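Enoyl-CoA hydratase/isomerase family protein (PDB 4FN7) probably acts on acyl-CoA thioesters as a crotonase-superfamily enzyme, most likely as an enoyl-CoA hydratase or isomerase of lipid metabolism. Local coordinates at residues Tyr7-Ser12 against Asp44-Leu49; Tyr92-Val97 against Leu198-His203; Met98-His103 against Arg118-Ala123; Ala123-Ala128 against Thr163-Thr168. All blocks are in the same frame, centred on the assembly; numbering follows the deposited sequence. Where two conformers were deposited one is given.

Contact 1 (Tyr7-Ser12 against Asp44-Leu49); sequences YTRKDS and DDVGAL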
loop_
_atom_site.group_PDB
_atom_site.type_symbol
_atom_site.label_atom_id
_atom_site.label_comp_id
_atom_site.label_asym_id
_atom_site.label_seq_id
_atom_site.Cartn_x
_atom_site.Cartn_y
_atom_site.Cartn_z
ATOM N N TYR A 7 -0.713 -29.904 -18.563
ATOM C CA TYR A 7 0.667 -29.484 -18.359
ATOM C C TYR A 7 1.422 -29.622 -19.669
ATOM O O TYR A 7 1.430 -30.694 -20.269
ATOM C CB TYR A 7 1.340 -30.344 -17.292
ATOM C CG TYR A 7 2.818 -30.069 -17.173
ATOM C CD1 TYR A 7 3.279 -29.029 -16.386
ATOM C CD2 TYR A 7 3.753 -30.845 -17.848
ATOM C CE1 TYR A 7 4.626 -28.761 -16.277
ATOM C CE2 TYR A 7 5.106 -30.582 -17.742
ATOM C CZ TYR A 7 5.534 -29.538 -16.949
ATOM O OH TYR A 7 6.870 -29.250 -16.824
ATOM N N THR A 8 2.067 -28.541 -20.094
ATOM C CA THR A 8 2.819 -28.528 -21.339
ATOM C C THR A 8 4.116 -27.769 -21.138
ATOM O O THR A 8 4.107 -26.600 -20.765
ATOM C CB THR A 8 2.020 -27.843 -22.457
ATOM O OG1 THR A 8 0.692 -28.380 -22.496
ATOM C CG2 THR A 8 2.696 -28.051 -23.803
ATOM N N ARG A 9 5.234 -28.437 -21.374
ATOM C CA ARG A 9 6.514 -27.748 -21.344
ATOM C C ARG A 9 6.818 -27.168 -22.721
ATOM O O ARG A 9 6.752 -27.872 -23.730
ATOM C CB ARG A 9 7.641 -28.677 -20.884
ATOM C CG ARG A 9 9.007 -27.993 -20.870
ATOM C CD ARG A 9 10.050 -28.771 -20.081
ATOM N NE ARG A 9 10.291 -30.103 -20.626
ATOM C CZ ARG A 9 11.331 -30.866 -20.303
ATOM N NH1 ARG A 9 12.239 -30.425 -19.442
ATOM N NH2 ARG A 9 11.472 -32.068 -20.847
ATOM N N LYS A 10 7.124 -25.876 -22.757
ATOM C CA LYS A 10 7.523 -25.199 -23.985
ATOM C C LYS A 10 8.832 -24.476 -23.722
ATOM O O LYS A 10 8.846 -23.427 -23.076
ATOM C CB LYS A 10 6.475 -24.168 -24.408
ATOM C CG LYS A 10 5.046 -24.669 -24.457
ATOM C CD LYS A 10 4.114 -23.521 -24.820
ATOM C CE LYS A 10 2.658 -23.938 -24.790
ATOM N NZ LYS A 10 1.768 -22.786 -25.098
ATOM N N ASP A 11 9.925 -25.034 -24.232
ATOM C CA ASP A 11 11.264 -24.499 -23.993
ATOM C C ASP A 11 11.502 -24.100 -22.536
ATOM O O ASP A 11 11.550 -24.953 -21.649
ATOM C CB ASP A 11 11.586 -23.341 -24.951
ATOM C CG ASP A 11 10.477 -22.306 -25.022
ATOM O OD1 ASP A 11 9.505 -22.532 -25.774
ATOM O OD2 ASP A 11 10.578 -21.266 -24.336
ATOM N N SER A 12 11.647 -22.805 -22.289
ATOM C CA SER A 12 12.031 -22.339 -20.963
ATOM C C SER A 12 10.875 -22.305 -19.964
ATOM O O SER A 12 11.087 -22.007 -18.791
ATOM C CB SER A 12 12.684 -20.956 -21.045
ATOM O OG SER A 12 11.771 -19.988 -21.538
ATOM N N ASP A 44 10.741 -31.092 -14.283
ATOM C CA ASP A 44 11.288 -30.588 -15.537
ATOM C C ASP A 44 12.238 -29.407 -15.315
ATOM O O ASP A 44 12.947 -29.000 -16.236
ATOM C CB ASP A 44 10.169 -30.204 -16.512
ATOM C CG ASP A 44 9.492 -31.410 -17.138
ATOM O OD1 ASP A 44 10.045 -32.528 -17.067
ATOM O OD2 ASP A 44 8.404 -31.237 -17.726
ATOM N N ASP A 45 12.255 -28.873 -14.094
ATOM C CA ASP A 45 13.150 -27.771 -13.730
ATOM C C ASP A 45 13.028 -26.590 -14.698
ATOM O O ASP A 45 14.019 -26.074 -15.213
ATOM C CB ASP A 45 14.599 -28.269 -13.638
ATOM C CG ASP A 45 15.520 -27.277 -12.950
ATOM O OD1 ASP A 45 15.027 -26.411 -12.199
ATOM O OD2 ASP A 45 16.754 -27.370 -13.150
ATOM N N VAL A 46 11.798 -26.151 -14.927
ATOM C CA VAL A 46 11.541 -25.124 -15.929
ATOM C C VAL A 46 11.997 -23.736 -15.479
ATOM O O VAL A 46 12.218 -23.499 -14.295
ATOM C CB VAL A 46 10.049 -25.088 -16.315
ATOM C CG1 VAL A 46 9.613 -26.450 -16.851
ATOM C CG2 VAL A 46 9.195 -24.663 -15.128
ATOM N N GLY A 47 12.144 -22.825 -16.433
ATOM C CA GLY A 47 12.571 -21.469 -16.128
ATOM C C GLY A 47 11.486 -20.600 -15.503
ATOM O O GLY A 47 11.785 -19.680 -14.748
ATOM N N ALA A 48 10.231 -20.879 -15.840
ATOM C CA ALA A 48 9.100 -20.125 -15.310
ATOM C C ALA A 48 7.807 -20.897 -15.541
ATOM O O ALA A 48 7.756 -21.798 -16.380
ATOM C CB ALA A 48 9.023 -18.745 -15.949
ATOM N N LEU A 49 6.776 -20.555 -14.768
ATOM C CA LEU A 49 5.456 -21.162 -14.911
ATOM C C LEU A 49 4.487 -20.139 -15.452
ATOM O O LEU A 49 4.542 -18.968 -15.070
ATOM C CB LEU A 49 4.876 -21.593 -13.562
ATOM C CG LEU A 49 5.559 -22.505 -12.562
ATOM C CD1 LEU A 49 4.550 -22.884 -11.492
ATOM C CD2 LEU A 49 6.075 -23.732 -13.263
HETATM O O HOH W 1 13.039 -27.632 -18.487
HETATM O O HOH W 2 14.497 -30.965 -17.674
HETATM O O HOH W 3 12.686 -25.111 -18.973
#
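Tyr7 and Arg9 of the edge strand 5-10 meet Asp44, by the end of helix 28-44, where the chain turns toward strand 48-52. This is one rim of the mixed sheet of the crotonase fold. Asp45 has positive phi and closes the helix with a Schellman motif.

Polar side-chain contacts come first. Tyr7 OH donates to Asp44 OD2 at 2.7 Å. The oxygen lies at the edge of the tyrosine ring, in its plane. The hydroxyl comes to the anti side of OD2, tilted 25° out of the carboxylate plane. Arg9 stacks its guanidinium over the same carboxylate, with the two planes 14° apart. Arg9 NE is 3.6 Å from Asp44 OD2, a long salt bridge of charge only, because no N-H points at the oxygen. The Arg9 chain reaches this place by a bend at chi3 (61°).

Apolar contact is small. Val46 CG1 packs on Arg9 CD at 4.0 Å and lies beside the Tyr7 hydroxyl.

Backbone bonds join the far ends of the segments. Ser12 O accepts from Gly47 N at 2.7 Å and from Ala48 N at 3.3 Å, and both bonds are weak and bent. Asp11 and Lys10 turn to helix 184-195, with salt bridges to Arg193 and Glu189.

Water completes the contact. Two waters each accept from Arg9 NH1 and donate to Asp44 O, the closer one 2.6 Å from Asp44 O.

Contact 2 (Tyr92-Val97 against Leu198-His203); sequences YPKPVV and LNQHAH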
loop_
_atom_site.group_PDB
_atom_site.type_symbol
_atom_site.label_atom_id
_atom_site.label_comp_id
_atom_site.label_asym_id
_atom_site.label_seq_id
_atom_site.Cartn_x
_atom_site.Cartn_y
_atom_site.Cartn_z
ATOM N N TYR A 92 7.338 -20.184 -4.728
ATOM C CA TYR A 92 7.902 -20.951 -5.836
ATOM C C TYR A 92 9.234 -20.363 -6.299
ATOM O O TYR A 92 9.345 -19.158 -6.476
ATOM C CB TYR A 92 6.896 -21.031 -6.992
ATOM C CG TYR A 92 7.170 -22.201 -7.897
ATOM C CD1 TYR A 92 6.931 -23.499 -7.465
ATOM C CD2 TYR A 92 7.703 -22.020 -9.166
ATOM C CE1 TYR A 92 7.207 -24.585 -8.274
ATOM C CE2 TYR A 92 7.978 -23.103 -9.982
ATOM C CZ TYR A 92 7.728 -24.378 -9.528
ATOM O OH TYR A 92 8.016 -25.451 -10.342
ATOM N N PRO A 93 10.253 -21.220 -6.503
ATOM C CA PRO A 93 11.586 -20.674 -6.798
ATOM C C PRO A 93 11.772 -20.151 -8.227
ATOM O O PRO A 93 12.844 -19.631 -8.534
ATOM C CB PRO A 93 12.522 -21.860 -6.527
ATOM C CG PRO A 93 11.678 -23.046 -6.709
ATOM C CD PRO A 93 10.286 -22.674 -6.279
ATOM N N LYS A 94 10.762 -20.295 -9.080
ATOM C CA LYS A 94 10.815 -19.765 -10.435
ATOM C C LYS A 94 9.733 -18.712 -10.592
ATOM O O LYS A 94 8.721 -18.752 -9.880
ATOM C CB LYS A 94 10.557 -20.875 -11.455
ATOM C CG LYS A 94 11.295 -22.169 -11.180
ATOM C CD LYS A 94 12.808 -22.027 -11.330
ATOM C CE LYS A 94 13.525 -23.325 -10.976
ATOM N NZ LYS A 94 13.072 -24.458 -11.826
ATOM N N PRO A 95 9.917 -17.774 -11.533
ATOM C CA PRO A 95 8.836 -16.810 -11.752
ATOM C C PRO A 95 7.535 -17.507 -12.151
ATOM O O PRO A 95 7.550 -18.487 -12.909
ATOM C CB PRO A 95 9.361 -15.955 -12.904
ATOM C CG PRO A 95 10.855 -16.031 -12.773
ATOM C CD PRO A 95 11.119 -17.449 -12.322
ATOM N N VAL A 96 6.419 -16.992 -11.638
ATOM C CA VAL A 96 5.098 -17.536 -11.899
ATOM C C VAL A 96 4.257 -16.431 -12.520
ATOM O O VAL A 96 4.080 -15.356 -11.926
ATOM C CB VAL A 96 4.418 -17.999 -10.591
ATOM C CG1 VAL A 96 2.993 -18.486 -10.865
ATOM C CG2 VAL A 96 5.253 -19.082 -9.906
ATOM N N VAL A 97 3.746 -16.687 -13.716
ATOM C CA VAL A 97 2.924 -15.705 -14.412
ATOM C C VAL A 97 1.518 -16.238 -14.578
ATOM O O VAL A 97 1.323 -17.337 -15.082
ATOM C CB VAL A 97 3.507 -15.345 -15.798
ATOM C CG1 VAL A 97 2.672 -14.255 -16.461
ATOM C CG2 VAL A 97 4.949 -14.892 -15.658
ATOM N N LEU A 198 15.900 -13.666 -15.762
ATOM C CA LEU A 198 16.417 -13.147 -14.498
ATOM C C LEU A 198 17.280 -14.210 -13.835
ATOM O O LEU A 198 17.148 -15.402 -14.120
ATOM C CB LEU A 198 15.278 -12.756 -13.554
ATOM C CG LEU A 198 14.373 -11.612 -14.009
ATOM C CD1 LEU A 198 13.107 -11.583 -13.158
ATOM C CD2 LEU A 198 15.119 -10.281 -13.939
ATOM N N ASN A 199 18.182 -13.792 -12.958
ATOM C CA ASN A 199 18.966 -14.775 -12.223
ATOM C C ASN A 199 18.061 -15.549 -11.271
ATOM O O ASN A 199 17.448 -14.968 -10.373
ATOM C CB ASN A 199 20.093 -14.103 -11.453
ATOM C CG ASN A 199 20.986 -15.095 -10.749
ATOM O OD1 ASN A 199 20.717 -15.499 -9.622
ATOM N ND2 ASN A 199 22.061 -15.497 -11.415
ATOM N N GLN A 200 17.974 -16.860 -11.465
ATOM C CA GLN A 200 17.013 -17.668 -10.722
ATOM C C GLN A 200 17.296 -17.702 -9.220
ATOM O O GLN A 200 16.379 -17.584 -8.409
ATOM C CB GLN A 200 16.932 -19.085 -11.291
ATOM C CG GLN A 200 15.869 -19.951 -10.628
ATOM C CD GLN A 200 16.386 -20.684 -9.405
ATOM O OE1 GLN A 200 17.525 -21.148 -9.381
ATOM N NE2 GLN A 200 15.553 -20.789 -8.381
ATOM N N HIS A 201 18.561 -17.854 -8.849
ATOM C CA HIS A 201 18.936 -17.878 -7.441
ATOM C C HIS A 201 18.529 -16.576 -6.750
ATOM O O HIS A 201 17.957 -16.592 -5.654
ATOM C CB HIS A 201 20.446 -18.101 -7.306
ATOM C CG HIS A 201 20.922 -18.184 -5.890
ATOM N ND1 HIS A 201 21.220 -17.067 -5.138
ATOM C CD2 HIS A 201 21.159 -19.250 -5.091
ATOM C CE1 HIS A 201 21.614 -17.442 -3.934
ATOM N NE2 HIS A 201 21.590 -18.763 -3.880
ATOM N N ALA A 202 18.833 -15.452 -7.389
ATOM C CA ALA A 202 18.524 -14.142 -6.820
ATOM C C ALA A 202 17.014 -13.905 -6.780
ATOM O O ALA A 202 16.496 -13.342 -5.816
ATOM C CB ALA A 202 19.211 -13.042 -7.614
ATOM N N HIS A 203 16.317 -14.329 -7.827
ATOM C CA HIS A 203 14.864 -14.211 -7.869
ATOM C C HIS A 203 14.222 -14.980 -6.719
ATOM O O HIS A 203 13.379 -14.445 -5.987
ATOM C CB HIS A 203 14.319 -14.732 -9.201
ATOM C CG HIS A 203 12.831 -14.889 -9.212
ATOM N ND1 HIS A 203 11.967 -13.812 -9.217
ATOM C CD2 HIS A 203 12.052 -15.996 -9.176
ATOM C CE1 HIS A 203 10.721 -14.254 -9.200
ATOM N NE2 HIS A 203 10.744 -15.574 -9.184
#
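Pro93 O takes a hydrogen bond from Gln200 NE2 at 3.0 Å. The bond is straight at the hydrogen, 179°, and the oxygen lies in the plane of the Gln200 amide. Seen from the acceptor, the donor stands above the carbonyl plane of Pro93, 41° out of it. The glutamine side chain leaves the helix with CG anti to the backbone N and then bends at chi2 (-88°), which brings the amide back to the proline. Gln200 NE2 also rests against Pro93 CB at 3.7 Å. Lys94 crosses the glutamine chain, with its CD 3.8 Å from Gln200 CG. The lysine ammonium group passes on to Val46 O and to a salt bridge with Asp45.

The contact joins the loop that leads into strand 96-100, a central strand of the crotonase-fold sheet, to the start of the long helix 200-223 near the C-terminus. Asn199 is the N-cap of that helix, and its OD1 accepts from Ala202 N at 2.9 Å.

One turn into the helix, the His203 ring packs on Pro95. Pro95 CG sits over one face, 3.8 Å from the ring centroid and offset toward the rim, a CH-pi contact. Pro93 O lies at the edge of the same ring, in its plane. His203 ND1 is hydrogen-bonded to Gly159 O of the second subunit, and His203 NE2 to Lys207 NZ, one turn on in the same helix. Val131 of the second subunit also packs on the ring.

Contact 3 (Met98-His103 against Arg118-Ala123); sequences MACTGH and RVAAHA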
loop_
_atom_site.group_PDB
_atom_site.type_symbol
_atom_site.label_atom_id
_atom_site.label_comp_id
_atom_site.label_asym_id
_atom_site.label_seq_id
_atom_site.Cartn_x
_atom_site.Cartn_y
_atom_site.Cartn_z
ATOM N N MET A 98 0.539 -15.449 -14.141
ATOM C CA MET A 98 -0.855 -15.842 -14.248
ATOM C C MET A 98 -1.478 -15.249 -15.497
ATOM O O MET A 98 -1.403 -14.042 -15.715
ATOM C CB MET A 98 -1.642 -15.368 -13.025
ATOM C CG MET A 98 -1.131 -15.903 -11.714
ATOM S SD MET A 98 -1.410 -17.670 -11.581
ATOM C CE MET A 98 -0.708 -17.992 -9.957
ATOM N N ALA A 99 -2.093 -16.110 -16.302
ATOM C CA ALA A 99 -2.911 -15.691 -17.432
ATOM C C ALA A 99 -4.368 -15.738 -17.002
ATOM O O ALA A 99 -5.005 -16.792 -17.032
ATOM C CB ALA A 99 -2.682 -16.607 -18.620
ATOM N N CYS A 100 -4.878 -14.588 -16.573
ATOM C CA CYS A 100 -6.248 -14.476 -16.110
ATOM C C CYS A 100 -7.174 -14.391 -17.320
ATOM O O CYS A 100 -7.363 -13.319 -17.890
ATOM C CB CYS A 100 -6.380 -13.231 -15.242
ATOM S SG CYS A 100 -7.879 -13.157 -14.275
ATOM N N THR A 101 -7.738 -15.532 -17.711
ATOM C CA THR A 101 -8.412 -15.673 -18.997
ATOM C C THR A 101 -9.919 -15.467 -18.887
ATOM O O THR A 101 -10.659 -15.601 -19.864
ATOM C CB THR A 101 -8.122 -17.061 -19.592
ATOM O OG1 THR A 101 -8.320 -18.061 -18.584
ATOM C CG2 THR A 101 -6.681 -17.136 -20.081
ATOM N N GLY A 102 -10.357 -15.146 -17.678
ATOM C CA GLY A 102 -11.739 -14.816 -17.400
ATOM C C GLY A 102 -11.790 -14.341 -15.966
ATOM O O GLY A 102 -10.766 -14.029 -15.367
ATOM N N HIS A 103 -12.975 -14.308 -15.384
ATOM C CA HIS A 103 -13.139 -13.801 -14.029
ATOM C C HIS A 103 -12.417 -14.646 -12.989
ATOM O O HIS A 103 -12.203 -15.845 -13.189
ATOM C CB HIS A 103 -14.625 -13.694 -13.714
ATOM C CG HIS A 103 -15.394 -12.997 -14.787
ATOM N ND1 HIS A 103 -15.232 -11.655 -15.054
ATOM C CD2 HIS A 103 -16.285 -13.458 -15.693
ATOM C CE1 HIS A 103 -16.009 -11.313 -16.064
ATOM N NE2 HIS A 103 -16.660 -12.389 -16.470
ATOM N N ARG A 118 0.737 -10.823 -13.248
ATOM C CA ARG A 118 -0.647 -11.226 -13.485
ATOM C C ARG A 118 -1.235 -10.420 -14.635
ATOM O O ARG A 118 -1.292 -9.195 -14.568
ATOM C CB ARG A 118 -1.467 -10.998 -12.212
ATOM C CG ARG A 118 -0.922 -11.749 -11.002
ATOM C CD ARG A 118 -1.392 -11.110 -9.696
ATOM N NE ARG A 118 -0.858 -9.761 -9.557
ATOM C CZ ARG A 118 -1.196 -8.917 -8.590
ATOM N NH1 ARG A 118 -2.097 -9.272 -7.678
ATOM N NH2 ARG A 118 -0.648 -7.712 -8.543
ATOM N N VAL A 119 -1.666 -11.118 -15.684
ATOM C CA VAL A 119 -2.169 -10.481 -16.892
ATOM C C VAL A 119 -3.649 -10.788 -17.045
ATOM O O VAL A 119 -4.047 -11.941 -16.913
ATOM C CB VAL A 119 -1.435 -11.018 -18.148
ATOM C CG1 VAL A 119 -1.874 -10.255 -19.387
ATOM C CG2 VAL A 119 0.072 -10.909 -17.966
ATOM N N ALA A 120 -4.457 -9.767 -17.333
ATOM C CA ALA A 120 -5.886 -9.974 -17.562
ATOM C C ALA A 120 -6.379 -9.068 -18.672
ATOM O O ALA A 120 -5.676 -8.155 -19.089
ATOM C CB ALA A 120 -6.673 -9.710 -16.286
ATOM N N ALA A 121 -7.590 -9.329 -19.156
ATOM C CA ALA A 121 -8.254 -8.416 -20.078
ATOM C C ALA A 121 -9.076 -7.398 -19.295
ATOM O O ALA A 121 -9.404 -7.618 -18.130
ATOM C CB ALA A 121 -9.138 -9.181 -21.049
ATOM N N HIS A 122 -9.394 -6.286 -19.945
ATOM C CA HIS A 122 -10.076 -5.165 -19.314
ATOM C C HIS A 122 -11.352 -5.562 -18.593
ATOM O O HIS A 122 -11.627 -5.075 -17.499
ATOM C CB HIS A 122 -10.409 -4.091 -20.353
ATOM C CG HIS A 122 -11.355 -3.045 -19.852
ATOM N ND1 HIS A 122 -12.710 -3.085 -20.103
ATOM C CD2 HIS A 122 -11.145 -1.940 -19.100
ATOM C CE1 HIS A 122 -13.293 -2.044 -19.535
ATOM N NE2 HIS A 122 -12.365 -1.333 -18.919
ATOM N N ALA A 123 -12.139 -6.436 -19.211
ATOM C CA ALA A 123 -13.478 -6.726 -18.705
ATOM C C ALA A 123 -13.535 -7.784 -17.600
ATOM O O ALA A 123 -14.589 -7.988 -16.989
ATOM C CB ALA A 123 -14.406 -7.110 -19.855
#
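The His103 ring meets the other segment at its edge. In one of two conformers of His103, Ala123 O lies near the ring plane, 3.7 Å from His103 CE1, so this contact is tentative. The ring nitrogen His103 ND1 is instead hydrogen-bonded to Asn125 N, just beyond Ala123.

Earlier in both segments the backbones pair as strands. Val119 N donates to Met98 O at 2.9 Å. Cys100 N donates to Val119 O at 2.8 Å. Met98 pairs with Arg118 and Ala99 with Val119. These are parallel neighbours in the mixed sheet of the crotonase fold, and the short strand axes are 19° apart.

The side chains alternate between the two faces. Met98, Cys100, Arg118 and Ala120 share one face. There Cys100 CB meets Ala120 CB at 3.7 Å. Cys100 CB also lies close to the opposing backbone, 3.1 Å from Val119 O, the same oxygen that accepts from Cys100 N. Cys100 SG comes no closer than 4.2 Å to Ala120 CB. Phe58 and Leu112 cover this face at Met98 and Cys100. Ala99 and Val119 point to the other face, where helix 184-195 packs on Ala99.

Met98 CB also touches Arg118 CG at 4.2 Å, beyond which the two side chains part. The Arg118 guanidinium forms a salt bridge with Asp176 and a hydrogen bond to Ser152 of the second subunit.

Contact 4 (Ala123-Ala128 against Thr163-Thr168); sequences AYNIQA and TFFGET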
loop_
_atom_site.group_PDB
_atom_site.type_symbol
_atom_site.label_atom_id
_atom_site.label_comp_id
_atom_site.label_asym_id
_atom_site.label_seq_id
_atom_site.Cartn_x
_atom_site.Cartn_y
_atom_site.Cartn_z
ATOM N N ALA A 123 -12.139 -6.436 -19.211
ATOM C CA ALA A 123 -13.478 -6.726 -18.705
ATOM C C ALA A 123 -13.535 -7.784 -17.600
ATOM O O ALA A 123 -14.589 -7.988 -16.989
ATOM C CB ALA A 123 -14.406 -7.110 -19.855
ATOM N N TYR A 124 -12.418 -8.453 -17.331
ATOM C CA TYR A 124 -12.440 -9.572 -16.390
ATOM C C TYR A 124 -12.536 -9.110 -14.941
ATOM O O TYR A 124 -11.694 -8.360 -14.442
ATOM C CB TYR A 124 -11.232 -10.508 -16.578
ATOM C CG TYR A 124 -11.090 -11.098 -17.967
ATOM C CD1 TYR A 124 -12.141 -11.055 -18.877
ATOM C CD2 TYR A 124 -9.904 -11.701 -18.363
ATOM C CE1 TYR A 124 -12.009 -11.589 -20.148
ATOM C CE2 TYR A 124 -9.757 -12.237 -19.630
ATOM C CZ TYR A 124 -10.812 -12.179 -20.521
ATOM O OH TYR A 124 -10.670 -12.714 -21.787
ATOM N N ASN A 125 -13.576 -9.586 -14.270
ATOM C CA ASN A 125 -13.831 -9.224 -12.889
ATOM C C ASN A 125 -13.001 -10.037 -11.915
ATOM O O ASN A 125 -12.832 -11.243 -12.080
ATOM C CB ASN A 125 -15.309 -9.408 -12.572
ATOM C CG ASN A 125 -16.178 -8.393 -13.260
ATOM O OD1 ASN A 125 -15.747 -7.288 -13.567
ATOM N ND2 ASN A 125 -17.421 -8.755 -13.484
ATOM N N ILE A 126 -12.493 -9.359 -10.896
ATOM C CA ILE A 126 -11.723 -10.000 -9.845
ATOM C C ILE A 126 -12.345 -9.564 -8.523
ATOM O O ILE A 126 -12.543 -8.365 -8.281
ATOM C CB ILE A 126 -10.245 -9.592 -9.918
ATOM C CG1 ILE A 126 -9.707 -9.867 -11.332
ATOM C CG2 ILE A 126 -9.440 -10.345 -8.868
ATOM C CD1 ILE A 126 -8.434 -9.151 -11.660
ATOM N N GLN A 127 -12.701 -10.531 -7.687
ATOM C CA GLN A 127 -13.536 -10.230 -6.531
ATOM C C GLN A 127 -13.440 -11.319 -5.482
ATOM O O GLN A 127 -13.545 -12.504 -5.797
ATOM C CB GLN A 127 -14.999 -10.105 -6.966
ATOM C CG GLN A 127 -15.952 -9.713 -5.841
ATOM C CD GLN A 127 -17.405 -10.013 -6.163
ATOM O OE1 GLN A 127 -17.708 -10.781 -7.076
ATOM N NE2 GLN A 127 -18.316 -9.414 -5.402
ATOM N N ALA A 128 -13.239 -10.910 -4.231
ATOM C CA ALA A 128 -13.481 -11.796 -3.099
ATOM C C ALA A 128 -14.945 -11.590 -2.710
ATOM O O ALA A 128 -15.272 -10.625 -2.017
ATOM C CB ALA A 128 -12.557 -11.458 -1.931
ATOM N N THR A 163 -15.877 -5.573 -6.434
ATOM C CA THR A 163 -15.425 -6.148 -7.697
ATOM C C THR A 163 -14.506 -5.171 -8.409
ATOM O O THR A 163 -14.818 -3.989 -8.517
ATOM C CB THR A 163 -16.610 -6.479 -8.620
ATOM O OG1 THR A 163 -17.448 -7.448 -7.985
ATOM C CG2 THR A 163 -16.108 -7.051 -9.934
ATOM N N PHE A 164 -13.367 -5.674 -8.878
ATOM C CA PHE A 164 -12.390 -4.873 -9.606
ATOM C C PHE A 164 -12.252 -5.415 -11.024
ATOM O O PHE A 164 -12.465 -6.600 -11.265
ATOM C CB PHE A 164 -11.021 -4.934 -8.912
ATOM C CG PHE A 164 -11.038 -4.473 -7.482
ATOM C CD1 PHE A 164 -10.604 -3.199 -7.142
ATOM C CD2 PHE A 164 -11.450 -5.327 -6.472
ATOM C CE1 PHE A 164 -10.608 -2.778 -5.819
ATOM C CE2 PHE A 164 -11.456 -4.911 -5.153
ATOM C CZ PHE A 164 -11.031 -3.642 -4.826
ATOM N N PHE A 165 -11.882 -4.550 -11.959
ATOM C CA PHE A 165 -11.579 -4.992 -13.313
ATOM C C PHE A 165 -10.748 -3.933 -14.009
ATOM O O PHE A 165 -10.803 -2.760 -13.651
ATOM C CB PHE A 165 -12.864 -5.272 -14.096
ATOM C CG PHE A 165 -13.728 -4.063 -14.302
ATOM C CD1 PHE A 165 -13.614 -3.306 -15.457
ATOM C CD2 PHE A 165 -14.662 -3.684 -13.347
ATOM C CE1 PHE A 165 -14.414 -2.191 -15.656
ATOM C CE2 PHE A 165 -15.463 -2.568 -13.541
ATOM C CZ PHE A 165 -15.336 -1.823 -14.697
ATOM N N GLY A 166 -9.967 -4.345 -15.001
ATOM C CA GLY A 166 -9.255 -3.391 -15.834
ATOM C C GLY A 166 -8.471 -2.380 -15.015
ATOM O O GLY A 166 -7.681 -2.748 -14.145
ATOM N N GLU A 167 -8.706 -1.097 -15.283
ATOM C CA GLU A 167 -7.949 -0.034 -14.635
ATOM C C GLU A 167 -8.071 -0.071 -13.112
ATOM O O GLU A 167 -7.097 0.186 -12.415
ATOM C CB GLU A 167 -8.366 1.341 -15.163
ATOM N N THR A 168 -9.254 -0.380 -12.587
ATOM C CA THR A 168 -9.396 -0.413 -11.130
ATOM C C THR A 168 -8.679 -1.618 -10.525
ATOM O O THR A 168 -8.159 -1.539 -9.416
ATOM C CB THR A 168 -10.866 -0.359 -10.654
ATOM O OG1 THR A 168 -11.531 -1.587 -10.976
ATOM C CG2 THR A 168 -11.593 0.828 -11.285
HETATM O O HOH W 4 -9.438 -7.074 -15.395
#
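Asn125 lies across Thr163 from CB outward. Asn125 CB and CG both rest on Thr163 CG2, with CG at 3.6 Å. At the tip, Asn125 OD1 touches Phe165 CB at 3.6 Å, while ND2 stays near the same threonine methyl. The Asn125 and Phe165 side chains run side by side, pointing the same way, with amide and ring planes 65° apart. Phe165 CG is set between its backbone N and carbonyl carbon (chi1 63°), and the ring leads away from the contact.

The backbone beneath is a short antiparallel pairing. Ile126 N donates to Phe164 O at 2.8 Å, and Phe164 N donates back to Ile126 O at 2.9 Å. Strand 126-127 is the middle strand of a small three-stranded sheet, between 103-105 and 163-164. In the crotonase fold here, it comes just after strand 117-120 of the main sheet. Ile126 and Phe164 share one face, covered by Ala169 of helix 166-172. The Phe164 ring also meets Phe174.

Next along, Thr163 OG1 packs against Gln127 CD at 3.1 Å. Gln127 NE2 finds its hydrogen bond at Ala161 O. Where the strands part, one water donates to Tyr124 O and accepts from Gly166 N, each at 2.8 Å.

Contacts 1, 2 and 3 all reach the mixed main sheet, in which strands 48-52, 96-100 and 117-120 are neighbours. Contact 1 lies toward its edge strand 5-10. Contacts 2 and 3 both use strand 96-100, at its entry and its exit, and their centres are about 21 Å apart. Contacts 1 and 2 touch, with centres about 13 Å apart. Contact 4 belongs to the small three-stranded sheet and shares Ala123 with contact 3; their centres are about 9 Å apart. Contacts 1, 3 and 4 follow in chain order, while contact 2 spans both 3 and 4. Its late segment thus brings helix 200-223 back to the sheet beside the second subunit.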